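Local coordinates for protein homoserine O-acetyltransferase (Bacillus anthracis str. 'Ames Ancestor', PDB 3I1I) that probably catalyses transfer of an acetyl group from an acyl donor to the hydroxyl of homoserine, at residues V27-E32 and I89-L94; N43-C48 and L148-G153; F124-F129 and V287-I292; V132-C137 and A165-H170. All blocks are in the same frame, centred on the assembly; numbering follows the deposited sequence.

Contact 1 of 4, residues V27-E32 and I89-L94; sequences VQMGYE and ICTDNL
The first torsion of the selenomethionine Met29 (chi1 -170°) turns CG away from its N and carries the chain across onto Thr91 and Asp92; a bend further out then sets the methyl end between Thr91 OG1 and the Asp92 carbonyl. CG presses on that carbonyl (Met29 CG to Asp92 O 3.2 Å), the selenium lies against the methine (Met29 SE to Thr91 CB 3.9 Å), and the methyl approaches the hydroxyl (Met29 CE to Thr91 OG1 3.7 Å). Thr91 sets OG1 between its N and carbonyl carbon (chi1 65°), which turns CG2 the other way, onto Tyr31 (Thr91 CG2 to Tyr31 CB 3.7 Å).

Beneath these side chains the strands run antiparallel, their axes at 154°. Glu32 and Cys90 form a hydrogen-bonded pair with both amides used (Glu32 N to Cys90 O 3.0 Å, Cys90 N to Glu32 O 3.1 Å), while Tyr31 and Thr91 form the non-hydrogen-bonded pair beside it. One more bond, from Asp92 N to Gly30 O at 2.9 Å, prolongs the pairing past the end of strand 87-91.

Gly30 has no side chain, and the Asp92 carboxylate lies against its CA (Asp92 OD2 to Gly30 CA 3.3 Å). That carboxylate also takes a salt bridge from Lys9 and the backbone amides of Ser55 and Ile105. Thr91 OG1 is hydrogen-bonded to Gln136 NE2, and the Tyr31 hydroxyl reaches Glu301 of the second subunit. Four buried oxygens of the contact, on Thr91, Asp92 and Tyr31, therefore have partners, and the amide and lysine donors around Asp92 would probably stabilise its negative charge.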
loop_
_atom_site.group_PDB
_atom_site.type_symbol
_atom_site.label_atom_id
_atom_site.label_comp_id
_atom_site.label_asym_id
_atom_site.label_seq_id
_atom_site.Cartn_x
_atom_site.Cartn_y
_atom_site.Cartn_z
ATOM N N VAL A 27 5.715 -22.157 24.009
ATOM C CA VAL A 27 5.775 -22.154 22.553
ATOM C C VAL A 27 5.934 -23.580 22.021
ATOM O O VAL A 27 6.448 -24.451 22.716
ATOM C CB VAL A 27 6.986 -21.311 22.061
ATOM C CG1 VAL A 27 6.877 -19.839 22.547
ATOM C CG2 VAL A 27 8.240 -21.917 22.542
ATOM N N GLN A 28 5.498 -23.794 20.786
ATOM C CA GLN A 28 5.746 -25.029 20.047
ATOM C C GLN A 28 6.242 -24.646 18.656
ATOM O O GLN A 28 6.045 -23.532 18.205
ATOM C CB GLN A 28 4.476 -25.849 19.905
ATOM C CG GLN A 28 3.311 -25.026 19.334
ATOM C CD GLN A 28 2.036 -25.819 19.076
ATOM O OE1 GLN A 28 1.863 -26.920 19.583
ATOM N NE2 GLN A 28 1.147 -25.254 18.244
HETATM N N MSE A 29 6.836 -25.614 17.974
HETATM C CA MSE A 29 7.500 -25.392 16.725
HETATM C C MSE A 29 7.521 -26.683 15.924
HETATM O O MSE A 29 8.124 -27.661 16.333
HETATM C CB MSE A 29 8.922 -24.926 17.001
HETATM C CG MSE A 29 9.662 -24.414 15.769
HETATM SE SE MSE A 29 11.519 -24.000 16.221
HETATM C CE MSE A 29 11.641 -22.255 15.521
ATOM N N GLY A 30 6.894 -26.689 14.760
ATOM C CA GLY A 30 6.962 -27.872 13.920
ATOM C C GLY A 30 8.318 -27.978 13.281
ATOM O O GLY A 30 8.991 -26.993 13.143
ATOM N N TYR A 31 8.738 -29.168 12.894
ATOM C CA TYR A 31 9.953 -29.281 12.094
ATOM C C TYR A 31 9.952 -30.583 11.338
ATOM O O TYR A 31 9.071 -31.423 11.539
ATOM C CB TYR A 31 11.217 -29.187 12.945
ATOM C CG TYR A 31 11.468 -30.344 13.888
ATOM C CD1 TYR A 31 12.341 -31.351 13.551
ATOM C CD2 TYR A 31 10.869 -30.398 15.148
ATOM C CE1 TYR A 31 12.580 -32.417 14.413
ATOM C CE2 TYR A 31 11.130 -31.464 16.042
ATOM C CZ TYR A 31 11.978 -32.468 15.665
ATOM O OH TYR A 31 12.250 -33.533 16.507
ATOM N N GLU A 32 10.933 -30.742 10.464
ATOM C CA GLU A 32 11.040 -31.955 9.707
ATOM C C GLU A 32 12.479 -32.085 9.285
ATOM O O GLU A 32 13.178 -31.088 9.259
ATOM C CB GLU A 32 10.057 -31.941 8.526
ATOM C CG GLU A 32 10.426 -31.014 7.381
ATOM C CD GLU A 32 9.274 -30.796 6.439
ATOM O OE1 GLU A 32 8.249 -30.275 6.927
ATOM O OE2 GLU A 32 9.402 -31.123 5.211
ATOM N N ILE A 89 17.690 -30.089 8.495
ATOM C CA ILE A 89 16.548 -29.756 9.352
ATOM C C ILE A 89 15.910 -28.440 8.902
ATOM O O ILE A 89 16.589 -27.518 8.462
ATOM C CB ILE A 89 16.971 -29.533 10.836
ATOM C CG1 ILE A 89 17.847 -30.682 11.330
ATOM C CG2 ILE A 89 15.714 -29.305 11.754
ATOM C CD1 ILE A 89 18.528 -30.422 12.710
ATOM N N CYS A 90 14.598 -28.346 9.042
ATOM C CA CYS A 90 13.891 -27.111 8.788
ATOM C C CYS A 90 12.725 -27.034 9.730
ATOM O O CYS A 90 12.065 -28.029 9.958
ATOM C CB CYS A 90 13.396 -27.125 7.351
ATOM S SG CYS A 90 12.700 -25.527 6.840
ATOM N N THR A 91 12.441 -25.844 10.226
ATOM C CA THR A 91 11.456 -25.631 11.274
ATOM C C THR A 91 10.411 -24.583 10.864
ATOM O O THR A 91 10.682 -23.732 10.023
ATOM C CB THR A 91 12.168 -25.129 12.571
ATOM O OG1 THR A 91 12.737 -23.839 12.332
ATOM C CG2 THR A 91 13.293 -26.093 13.021
ATOM N N ASP A 92 9.231 -24.625 11.476
ATOM C CA ASP A 92 8.241 -23.581 11.280
ATOM C C ASP A 92 8.575 -22.338 12.142
ATOM O O ASP A 92 8.818 -22.456 13.324
ATOM C CB ASP A 92 6.841 -24.037 11.719
ATOM C CG ASP A 92 6.280 -25.197 10.910
ATOM O OD1 ASP A 92 6.469 -25.263 9.675
ATOM O OD2 ASP A 92 5.581 -26.018 11.552
ATOM N N ASN A 93 8.505 -21.150 11.556
ATOM C CA ASN A 93 8.735 -19.914 12.273
ATOM C C ASN A 93 7.567 -19.561 13.196
ATOM O O ASN A 93 6.402 -19.923 12.924
ATOM C CB ASN A 93 8.962 -18.789 11.272
ATOM C CG ASN A 93 10.178 -18.991 10.442
ATOM O OD1 ASN A 93 11.071 -19.759 10.801
ATOM N ND2 ASN A 93 10.254 -18.281 9.318
ATOM N N LEU A 94 7.869 -18.871 14.292
ATOM C CA LEU A 94 6.811 -18.208 15.094
ATOM C C LEU A 94 5.828 -17.352 14.210
ATOM O O LEU A 94 6.231 -16.793 13.177
ATOM C CB LEU A 94 7.444 -17.261 16.126
ATOM C CG LEU A 94 8.050 -17.750 17.445
ATOM C CD1 LEU A 94 8.824 -16.573 18.072
ATOM C CD2 LEU A 94 6.934 -18.270 18.384
#

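Contact 2 of 4, residues N43-C48 and L148-G153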
loop_
_atom_site.group_PDB
_atom_site.type_symbol
_atom_site.label_atom_id
_atom_site.label_comp_id
_atom_site.label_asym_id
_atom_site.label_seq_id
_atom_site.Cartn_x
_atom_site.Cartn_y
_atom_site.Cartn_z
ATOM N N ASN A 43 27.311 -33.552 10.357
ATOM C CA ASN A 43 26.775 -33.327 9.006
ATOM C C ASN A 43 25.395 -32.634 8.979
ATOM O O ASN A 43 24.575 -32.881 8.099
ATOM C CB ASN A 43 26.733 -34.661 8.255
ATOM C CG ASN A 43 25.750 -35.637 8.859
ATOM O OD1 ASN A 43 25.431 -35.548 10.055
ATOM N ND2 ASN A 43 25.214 -36.536 8.028
ATOM N N VAL A 44 25.152 -31.760 9.945
ATOM C CA VAL A 44 23.849 -31.098 10.057
ATOM C C VAL A 44 23.795 -29.735 9.351
ATOM O O VAL A 44 24.651 -28.868 9.573
ATOM C CB VAL A 44 23.438 -30.885 11.539
ATOM C CG1 VAL A 44 22.013 -30.285 11.632
ATOM C CG2 VAL A 44 23.556 -32.215 12.323
ATOM N N ILE A 45 22.773 -29.561 8.515
ATOM C CA ILE A 45 22.479 -28.292 7.854
ATOM C C ILE A 45 21.095 -27.845 8.278
ATOM O O ILE A 45 20.132 -28.584 8.111
ATOM C CB ILE A 45 22.514 -28.439 6.323
ATOM C CG1 ILE A 45 23.911 -28.907 5.877
ATOM C CG2 ILE A 45 22.143 -27.134 5.678
ATOM C CD1 ILE A 45 24.155 -29.037 4.326
ATOM N N LEU A 46 20.992 -26.659 8.848
ATOM C CA LEU A 46 19.705 -26.102 9.229
ATOM C C LEU A 46 19.265 -25.140 8.141
ATOM O O LEU A 46 20.043 -24.286 7.759
ATOM C CB LEU A 46 19.824 -25.370 10.577
ATOM C CG LEU A 46 18.567 -24.647 11.076
ATOM C CD1 LEU A 46 17.371 -25.607 11.249
ATOM C CD2 LEU A 46 18.877 -23.859 12.345
ATOM N N ILE A 47 18.051 -25.334 7.618
ATOM C CA ILE A 47 17.412 -24.492 6.600
ATOM C C ILE A 47 16.321 -23.682 7.297
ATOM O O ILE A 47 15.531 -24.214 8.075
ATOM C CB ILE A 47 16.668 -25.346 5.528
ATOM C CG1 ILE A 47 17.597 -26.350 4.842
ATOM C CG2 ILE A 47 16.024 -24.465 4.440
ATOM C CD1 ILE A 47 18.728 -25.768 4.101
ATOM N N CYS A 48 16.254 -22.394 7.004
ATOM C CA CYS A 48 15.256 -21.521 7.600
ATOM C C CYS A 48 14.325 -21.026 6.508
ATOM O O CYS A 48 14.789 -20.659 5.419
ATOM C CB CYS A 48 15.951 -20.342 8.213
ATOM S SG CYS A 48 17.216 -20.823 9.393
ATOM N N LEU A 148 26.662 -26.870 13.681
ATOM C CA LEU A 148 26.018 -26.973 12.392
ATOM C C LEU A 148 27.080 -26.913 11.304
ATOM O O LEU A 148 27.943 -26.068 11.331
ATOM C CB LEU A 148 25.009 -25.845 12.223
ATOM C CG LEU A 148 23.859 -25.813 13.236
ATOM C CD1 LEU A 148 22.930 -24.622 13.017
ATOM C CD2 LEU A 148 23.085 -27.138 13.241
ATOM N N HIS A 149 27.014 -27.808 10.341
ATOM C CA HIS A 149 27.897 -27.748 9.167
ATOM C C HIS A 149 27.558 -26.483 8.380
ATOM O O HIS A 149 28.439 -25.844 7.826
ATOM C CB HIS A 149 27.680 -28.992 8.281
ATOM C CG HIS A 149 28.637 -29.109 7.135
ATOM N ND1 HIS A 149 29.926 -29.592 7.280
ATOM C CD2 HIS A 149 28.490 -28.823 5.821
ATOM C CE1 HIS A 149 30.536 -29.570 6.107
ATOM N NE2 HIS A 149 29.687 -29.109 5.204
ATOM N N ALA A 150 26.272 -26.126 8.351
ATOM C CA ALA A 150 25.791 -24.873 7.708
ATOM C C ALA A 150 24.422 -24.507 8.225
ATOM O O ALA A 150 23.642 -25.393 8.626
ATOM C CB ALA A 150 25.727 -24.984 6.135
ATOM N N VAL A 151 24.159 -23.204 8.219
ATOM C CA VAL A 151 22.836 -22.673 8.402
ATOM C C VAL A 151 22.544 -21.756 7.191
ATOM O O VAL A 151 23.387 -21.032 6.716
ATOM C CB VAL A 151 22.696 -21.896 9.722
ATOM C CG1 VAL A 151 23.555 -20.618 9.702
ATOM C CG2 VAL A 151 21.227 -21.565 9.984
HETATM N N MSE A 152 21.332 -21.805 6.694
HETATM C CA MSE A 152 21.011 -21.129 5.450
HETATM C C MSE A 152 19.530 -20.945 5.249
HETATM O O MSE A 152 18.727 -21.601 5.879
HETATM C CB MSE A 152 21.583 -21.893 4.278
HETATM C CG MSE A 152 21.131 -23.301 4.206
HETATM SE SE MSE A 152 22.227 -24.280 2.843
HETATM C CE MSE A 152 21.877 -23.115 1.157
ATOM N N GLY A 153 19.216 -20.018 4.361
ATOM C CA GLY A 153 17.866 -19.685 4.016
ATOM C C GLY A 153 17.767 -18.490 3.067
ATOM O O GLY A 153 18.722 -17.680 2.928
#
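Met152, a selenomethionine, overlaps Ile47 side by side, the two chains pointing the same way: Met152 CG touches Ile47 CD1 at 3.4 Å. With CG between its N and carbonyl carbon (chi1 57°) and the next torsion extended, Met152 SE comes to lie 4.0 Å from Ile45 CG2. Ile45 and Ala150 share this face, over which helix 362-370 packs through Leu369 and Val365.

On the other face Leu46 and Val151 lie alongside each other (Leu46 CD2 to Val151 CG2 4.0 Å). Leu148 reaches both neighbours with separate branches: its CD1 rests on Leu46 CB, and its CD2 crosses to Val44 CG1 at 3.7 Å. Trp164, Ile160 and Ala161 of helix 156-167 close over this side.

The backbones run parallel, 18° between axes, with bonds alternating in direction: Leu46 N to Ala150 O, Met152 N to Leu46 O, and Cys48 N to Met152 O at 2.8 Å. At the start of the pairing Val44 O takes two amides, His149 N at 2.7 Å and Ala150 N through a long, weak bond at 3.4 Å.

These are two neighbouring inner strands of the parallel part of an alpha/beta hydrolase sheet, with helices on both faces; strand 150-154 delivers Gly153 to what is probably the nucleophile elbow, the GxSxG turn that would present Ser155.

Contact 3 of 4, residues F124-F129 and V287-I292; sequences FPVFTF and VLLHDI
Phe129 and Val287 lie side by side and point the same way, the valine methyl meeting the ring at its edge and in its plane (Phe129 CE2 to Val287 CG2 3.9 Å). The same ring carbon sits close to the helix backbone (Phe129 CE2 to Val287 N 3.8 Å). His290 adds its methylene at the edge, near the ring plane, with His290 CB 4.5 Å from Phe129 CD2. Phe129 is so placed because its CG stands anti to the carbonyl carbon (chi1 -68°), which sends the ring toward helix 277-289.

Val126 and Leu289 meet differently: their side chains cross at about a right angle, and one methyl from each makes the touch, Val126 CG1 to Leu289 CD1 at 3.6 Å. Thr128 offers CG2 to the same leucine methyl from further off, while its OG1 makes a weak cap on Leu130 N at the start of helix 129-142.

No hydrogen bond joins the segments. Ala156, Met159 and Ile160 of helix 156-167 pack on Phe129, and Arg243 of the third subunit binds the Leu288 carbonyl. The arrangement links the approach to a helix flanking the central sheet with the largely helical insertion between strands 174-178 and 309-313, a position where alpha/beta hydrolases commonly carry a cap.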
loop_
_atom_site.group_PDB
_atom_site.type_symbol
_atom_site.label_atom_id
_atom_site.label_comp_id
_atom_site.label_asym_id
_atom_site.label_seq_id
_atom_site.Cartn_x
_atom_site.Cartn_y
_atom_site.Cartn_z
ATOM N N PHE A 124 -0.377 -11.060 21.672
ATOM C CA PHE A 124 0.831 -11.836 21.382
ATOM C C PHE A 124 2.077 -10.955 21.419
ATOM O O PHE A 124 2.039 -9.806 21.006
ATOM C CB PHE A 124 0.746 -12.573 20.050
ATOM C CG PHE A 124 1.757 -13.670 19.924
ATOM C CD1 PHE A 124 1.519 -14.905 20.510
ATOM C CD2 PHE A 124 2.959 -13.452 19.280
ATOM C CE1 PHE A 124 2.446 -15.923 20.434
ATOM C CE2 PHE A 124 3.900 -14.462 19.192
ATOM C CZ PHE A 124 3.653 -15.703 19.780
ATOM N N PRO A 125 3.194 -11.482 21.936
ATOM C CA PRO A 125 4.357 -10.609 22.005
ATOM C C PRO A 125 5.015 -10.403 20.658
ATOM O O PRO A 125 4.966 -11.274 19.805
ATOM C CB PRO A 125 5.326 -11.363 22.916
ATOM C CG PRO A 125 4.923 -12.782 22.813
ATOM C CD PRO A 125 3.434 -12.780 22.586
ATOM N N VAL A 126 5.641 -9.252 20.498
ATOM C CA VAL A 126 6.466 -8.989 19.358
ATOM C C VAL A 126 7.624 -9.962 19.362
ATOM O O VAL A 126 8.295 -10.155 20.433
ATOM C CB VAL A 126 6.997 -7.559 19.398
ATOM C CG1 VAL A 126 8.024 -7.350 18.288
ATOM C CG2 VAL A 126 5.798 -6.556 19.318
ATOM N N PHE A 127 7.851 -10.573 18.192
ATOM C CA PHE A 127 8.998 -11.424 17.984
ATOM C C PHE A 127 9.919 -10.900 16.891
ATOM O O PHE A 127 9.479 -10.199 15.980
ATOM C CB PHE A 127 8.550 -12.863 17.653
ATOM C CG PHE A 127 8.250 -13.110 16.186
ATOM C CD1 PHE A 127 9.197 -13.689 15.372
ATOM C CD2 PHE A 127 7.009 -12.783 15.644
ATOM C CE1 PHE A 127 8.937 -13.943 14.044
ATOM C CE2 PHE A 127 6.724 -13.014 14.310
ATOM C CZ PHE A 127 7.691 -13.593 13.496
ATOM N N THR A 128 11.189 -11.305 16.990
ATOM C CA THR A 128 12.192 -11.057 15.990
ATOM C C THR A 128 12.728 -12.380 15.460
ATOM O O THR A 128 12.430 -13.455 15.982
ATOM C CB THR A 128 13.375 -10.316 16.592
ATOM O OG1 THR A 128 14.089 -11.189 17.495
ATOM C CG2 THR A 128 12.883 -9.075 17.311
ATOM N N PHE A 129 13.540 -12.303 14.426
ATOM C CA PHE A 129 14.145 -13.497 13.875
ATOM C C PHE A 129 15.240 -14.019 14.746
ATOM O O PHE A 129 15.665 -15.146 14.587
ATOM C CB PHE A 129 14.581 -13.281 12.417
ATOM C CG PHE A 129 13.392 -13.099 11.485
ATOM C CD1 PHE A 129 12.431 -14.113 11.361
ATOM C CD2 PHE A 129 13.192 -11.913 10.801
ATOM C CE1 PHE A 129 11.306 -13.949 10.564
ATOM C CE2 PHE A 129 12.061 -11.748 10.001
ATOM C CZ PHE A 129 11.110 -12.771 9.895
ATOM N N VAL A 287 9.982 -8.539 10.142
ATOM C CA VAL A 287 10.813 -8.208 8.996
ATOM C C VAL A 287 11.273 -6.765 9.148
ATOM O O VAL A 287 12.447 -6.443 8.928
ATOM C CB VAL A 287 10.071 -8.379 7.645
ATOM C CG1 VAL A 287 10.818 -7.583 6.526
ATOM C CG2 VAL A 287 9.864 -9.895 7.298
ATOM N N LEU A 288 10.355 -5.890 9.502
ATOM C CA LEU A 288 10.671 -4.468 9.630
ATOM C C LEU A 288 11.675 -4.178 10.776
ATOM O O LEU A 288 12.489 -3.261 10.674
ATOM C CB LEU A 288 9.370 -3.708 9.801
ATOM C CG LEU A 288 9.134 -2.349 10.404
ATOM C CD1 LEU A 288 7.613 -2.200 10.295
ATOM C CD2 LEU A 288 9.581 -2.263 11.854
ATOM N N LEU A 289 11.611 -4.986 11.833
ATOM C CA LEU A 289 12.569 -4.901 12.926
ATOM C C LEU A 289 13.921 -5.548 12.625
ATOM O O LEU A 289 14.838 -5.362 13.429
ATOM C CB LEU A 289 12.006 -5.579 14.179
ATOM C CG LEU A 289 10.869 -4.850 14.888
ATOM C CD1 LEU A 289 10.302 -5.743 15.975
ATOM C CD2 LEU A 289 11.329 -3.473 15.406
ATOM N N HIS A 290 14.064 -6.298 11.517
ATOM C CA HIS A 290 15.281 -7.052 11.291
ATOM C C HIS A 290 16.550 -6.194 11.161
ATOM O O HIS A 290 16.696 -5.396 10.242
ATOM C CB HIS A 290 15.176 -7.970 10.074
ATOM C CG HIS A 290 16.472 -8.624 9.712
ATOM N ND1 HIS A 290 17.077 -9.559 10.524
ATOM C CD2 HIS A 290 17.309 -8.438 8.660
ATOM C CE1 HIS A 290 18.231 -9.927 9.987
ATOM N NE2 HIS A 290 18.392 -9.269 8.848
ATOM N N ASP A 291 17.505 -6.466 12.045
ATOM C CA ASP A 291 18.701 -5.652 12.246
ATOM C C ASP A 291 19.690 -6.419 13.099
ATOM O O ASP A 291 19.546 -6.457 14.337
ATOM C CB ASP A 291 18.321 -4.399 13.018
ATOM C CG ASP A 291 19.478 -3.424 13.167
ATOM O OD1 ASP A 291 20.556 -3.706 12.594
ATOM O OD2 ASP A 291 19.286 -2.356 13.837
ATOM N N ILE A 292 20.660 -7.070 12.459
ATOM C CA ILE A 292 21.649 -7.826 13.201
ATOM C C ILE A 292 22.471 -6.890 14.122
ATOM O O ILE A 292 22.944 -7.323 15.180
ATOM C CB ILE A 292 22.562 -8.732 12.298
ATOM C CG1 ILE A 292 23.505 -7.900 11.440
ATOM C CG2 ILE A 292 21.725 -9.721 11.471
ATOM C CD1 ILE A 292 24.619 -8.706 10.793
#

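Contact 4 of 4, residues V132-C137 and A165-H170; sequences VARMQC and AVHYPH. With GOL (glycerol), chain E.
Arg134 runs over the hydroxyl of Tyr168 along most of its length. Arg134 CB lies 3.9 Å from Tyr168 OH and CG comes closer; a bend at chi2 (-124°) curls the chain round the oxygen, bringing Arg134 CD to 3.5 Å from Tyr168 OH. NE turns to a salt bridge with Glu20. At the tip, Arg134 NH1 donates to Tyr168 OH at 3.0 Å, nearly straight at 164°, with the oxygen in the guanidinium plane, and the guanidinium and phenol planes stand 88° apart. NH1 also donates to O3 of a glycerol, probably from the crystallisation liquor (Arg134 NH1 to glycerol O3 3.1 Å), and that hydroxyl in turn donates a hydrogen bond to His167 O. Arg134 NH2 lies beside the glycerol carbons and 3.8 Å from His167 ND1.

The Tyr168 ring is met over one face by Cys137, a sulfur-aromatic contact with Cys137 SG 3.9 Å from the ring centroid and offset toward the rim. A water donates to Arg134 O and makes a weak bond with Tyr168 OH.

The contact joins helix 129-142 to the end of helix 156-167, where Tyr168 leaves helical geometry. Neighbouring helices against the central sheet, on either side of strand 150-154 in sequence, are characteristic of the alpha/beta hydrolase fold.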
loop_
_atom_site.group_PDB
_atom_site.type_symbol
_atom_site.label_atom_id
_atom_site.label_comp_id
_atom_site.label_asym_id
_atom_site.label_seq_id
_atom_site.Cartn_x
_atom_site.Cartn_y
_atom_site.Cartn_z
ATOM N N VAL A 132 13.415 -16.641 16.786
ATOM C CA VAL A 132 13.317 -17.882 16.051
ATOM C C VAL A 132 14.643 -18.701 16.125
ATOM O O VAL A 132 14.621 -19.923 16.331
ATOM C CB VAL A 132 12.835 -17.663 14.593
ATOM C CG1 VAL A 132 12.970 -18.949 13.777
ATOM C CG2 VAL A 132 11.356 -17.104 14.573
ATOM N N ALA A 133 15.768 -18.016 15.989
ATOM C CA ALA A 133 17.075 -18.621 16.093
ATOM C C ALA A 133 17.274 -19.207 17.525
ATOM O O ALA A 133 17.802 -20.306 17.676
ATOM C CB ALA A 133 18.162 -17.576 15.748
ATOM N N ARG A 134 16.827 -18.506 18.563
ATOM C CA ARG A 134 16.979 -19.036 19.926
ATOM C C ARG A 134 16.149 -20.310 20.132
ATOM O O ARG A 134 16.626 -21.264 20.738
ATOM C CB ARG A 134 16.624 -18.006 20.989
ATOM C CG ARG A 134 17.427 -16.680 20.872
ATOM C CD ARG A 134 18.135 -16.412 22.158
ATOM N NE ARG A 134 18.837 -15.119 22.236
ATOM C CZ ARG A 134 20.154 -14.944 22.064
ATOM N NH1 ARG A 134 20.977 -15.964 21.746
ATOM N NH2 ARG A 134 20.649 -13.723 22.198
HETATM N N MSE A 135 14.935 -20.344 19.585
HETATM C CA MSE A 135 14.138 -21.532 19.678
HETATM C C MSE A 135 14.763 -22.687 18.910
HETATM O O MSE A 135 14.899 -23.759 19.460
HETATM C CB MSE A 135 12.736 -21.279 19.197
HETATM C CG MSE A 135 11.931 -20.514 20.217
HETATM SE SE MSE A 135 10.282 -19.897 19.398
HETATM C CE MSE A 135 9.594 -21.643 18.790
ATOM N N GLN A 136 15.164 -22.462 17.664
ATOM C CA GLN A 136 15.816 -23.487 16.874
ATOM C C GLN A 136 17.044 -24.096 17.588
ATOM O O GLN A 136 17.271 -25.303 17.556
ATOM C CB GLN A 136 16.276 -22.889 15.562
ATOM C CG GLN A 136 15.159 -22.607 14.556
ATOM C CD GLN A 136 15.716 -21.916 13.322
ATOM O OE1 GLN A 136 16.664 -21.123 13.411
ATOM N NE2 GLN A 136 15.174 -22.251 12.168
ATOM N N CYS A 137 17.830 -23.234 18.219
ATOM C CA CYS A 137 18.993 -23.658 18.926
ATOM C C CYS A 137 18.664 -24.608 20.092
ATOM O O CYS A 137 19.409 -25.566 20.329
ATOM C CB CYS A 137 19.739 -22.445 19.445
ATOM S SG CYS A 137 21.311 -22.881 20.122
ATOM N N ALA A 165 24.579 -16.908 12.853
ATOM C CA ALA A 165 25.991 -16.617 12.646
ATOM C C ALA A 165 26.514 -15.560 13.650
ATOM O O ALA A 165 27.626 -15.675 14.185
ATOM C CB ALA A 165 26.238 -16.175 11.212
ATOM N N VAL A 166 25.705 -14.554 13.922
ATOM C CA VAL A 166 26.081 -13.519 14.886
ATOM C C VAL A 166 26.047 -14.070 16.330
ATOM O O VAL A 166 27.008 -13.941 17.059
ATOM C CB VAL A 166 25.163 -12.269 14.754
ATOM C CG1 VAL A 166 25.351 -11.321 15.921
ATOM C CG2 VAL A 166 25.443 -11.574 13.427
ATOM N N HIS A 167 24.955 -14.718 16.719
ATOM C CA HIS A 167 24.757 -15.033 18.118
ATOM C C HIS A 167 25.180 -16.402 18.577
ATOM O O HIS A 167 25.266 -16.606 19.764
ATOM C CB HIS A 167 23.326 -14.745 18.507
ATOM C CG HIS A 167 23.005 -13.292 18.487
ATOM N ND1 HIS A 167 23.136 -12.482 19.601
ATOM C CD2 HIS A 167 22.631 -12.476 17.469
ATOM C CE1 HIS A 167 22.806 -11.239 19.278
ATOM N NE2 HIS A 167 22.508 -11.203 17.989
ATOM N N TYR A 168 25.483 -17.333 17.671
ATOM C CA TYR A 168 25.970 -18.628 18.075
ATOM C C TYR A 168 27.217 -18.950 17.315
ATOM O O TYR A 168 27.304 -19.957 16.607
ATOM C CB TYR A 168 24.898 -19.694 17.863
ATOM C CG TYR A 168 23.714 -19.495 18.750
ATOM C CD1 TYR A 168 23.801 -19.733 20.117
ATOM C CD2 TYR A 168 22.533 -19.028 18.244
ATOM C CE1 TYR A 168 22.707 -19.519 20.963
ATOM C CE2 TYR A 168 21.400 -18.816 19.076
ATOM C CZ TYR A 168 21.495 -19.062 20.417
ATOM O OH TYR A 168 20.388 -18.874 21.194
ATOM N N PRO A 169 28.220 -18.099 17.476
ATOM C CA PRO A 169 29.395 -18.258 16.672
ATOM C C PRO A 169 30.215 -19.527 16.958
ATOM O O PRO A 169 30.956 -19.932 16.087
ATOM C CB PRO A 169 30.224 -17.026 17.038
ATOM C CG PRO A 169 29.815 -16.739 18.406
ATOM C CD PRO A 169 28.369 -16.999 18.454
ATOM N N HIS A 170 30.124 -20.155 18.122
ATOM C CA HIS A 170 30.891 -21.387 18.283
ATOM C C HIS A 170 30.187 -22.575 17.616
ATOM O O HIS A 170 30.742 -23.660 17.589
ATOM C CB HIS A 170 31.170 -21.711 19.762
ATOM C CG HIS A 170 31.690 -20.550 20.550
ATOM N ND1 HIS A 170 32.573 -19.622 20.024
ATOM C CD2 HIS A 170 31.440 -20.154 21.827
ATOM C CE1 HIS A 170 32.817 -18.691 20.928
ATOM N NE2 HIS A 170 32.160 -19.000 22.038
HETATM C C1 GOL E . 23.572 -12.347 23.629
HETATM O O1 GOL E . 24.277 -11.201 24.011
HETATM C C2 GOL E . 24.645 -13.198 22.993
HETATM O O2 GOL E . 25.284 -13.941 24.003
HETATM C C3 GOL E . 24.156 -14.117 21.893
HETATM O O3 GOL E . 23.930 -15.421 22.379
HETATM O O HOH W 1 18.598 -20.975 23.052
#

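How the contacts relate
From the N terminus, strand 24-34 opens contact 1, and strand 44-48 opens contact 2 before residues 89-94 close the first loop, so these two contacts cross. Strand 87-91 lies between strands 24-34 and 44-48 in the sheet, and Ile89 is hydrogen-bonded through its backbone to Ile45 and Ile47, merging both contacts. Contacts 3 and 4 open next, at 124-129 and 132-137; residues 148-153 then close contact 2, which crosses both. Contact 4 closes at 165-170, wholly within the span of contact 3, which ends at 287-292. Gln136 touches contacts 1 and 2 from helix 129-142, binding sheet to helix layer, while contact 3 ties on the helical insertion.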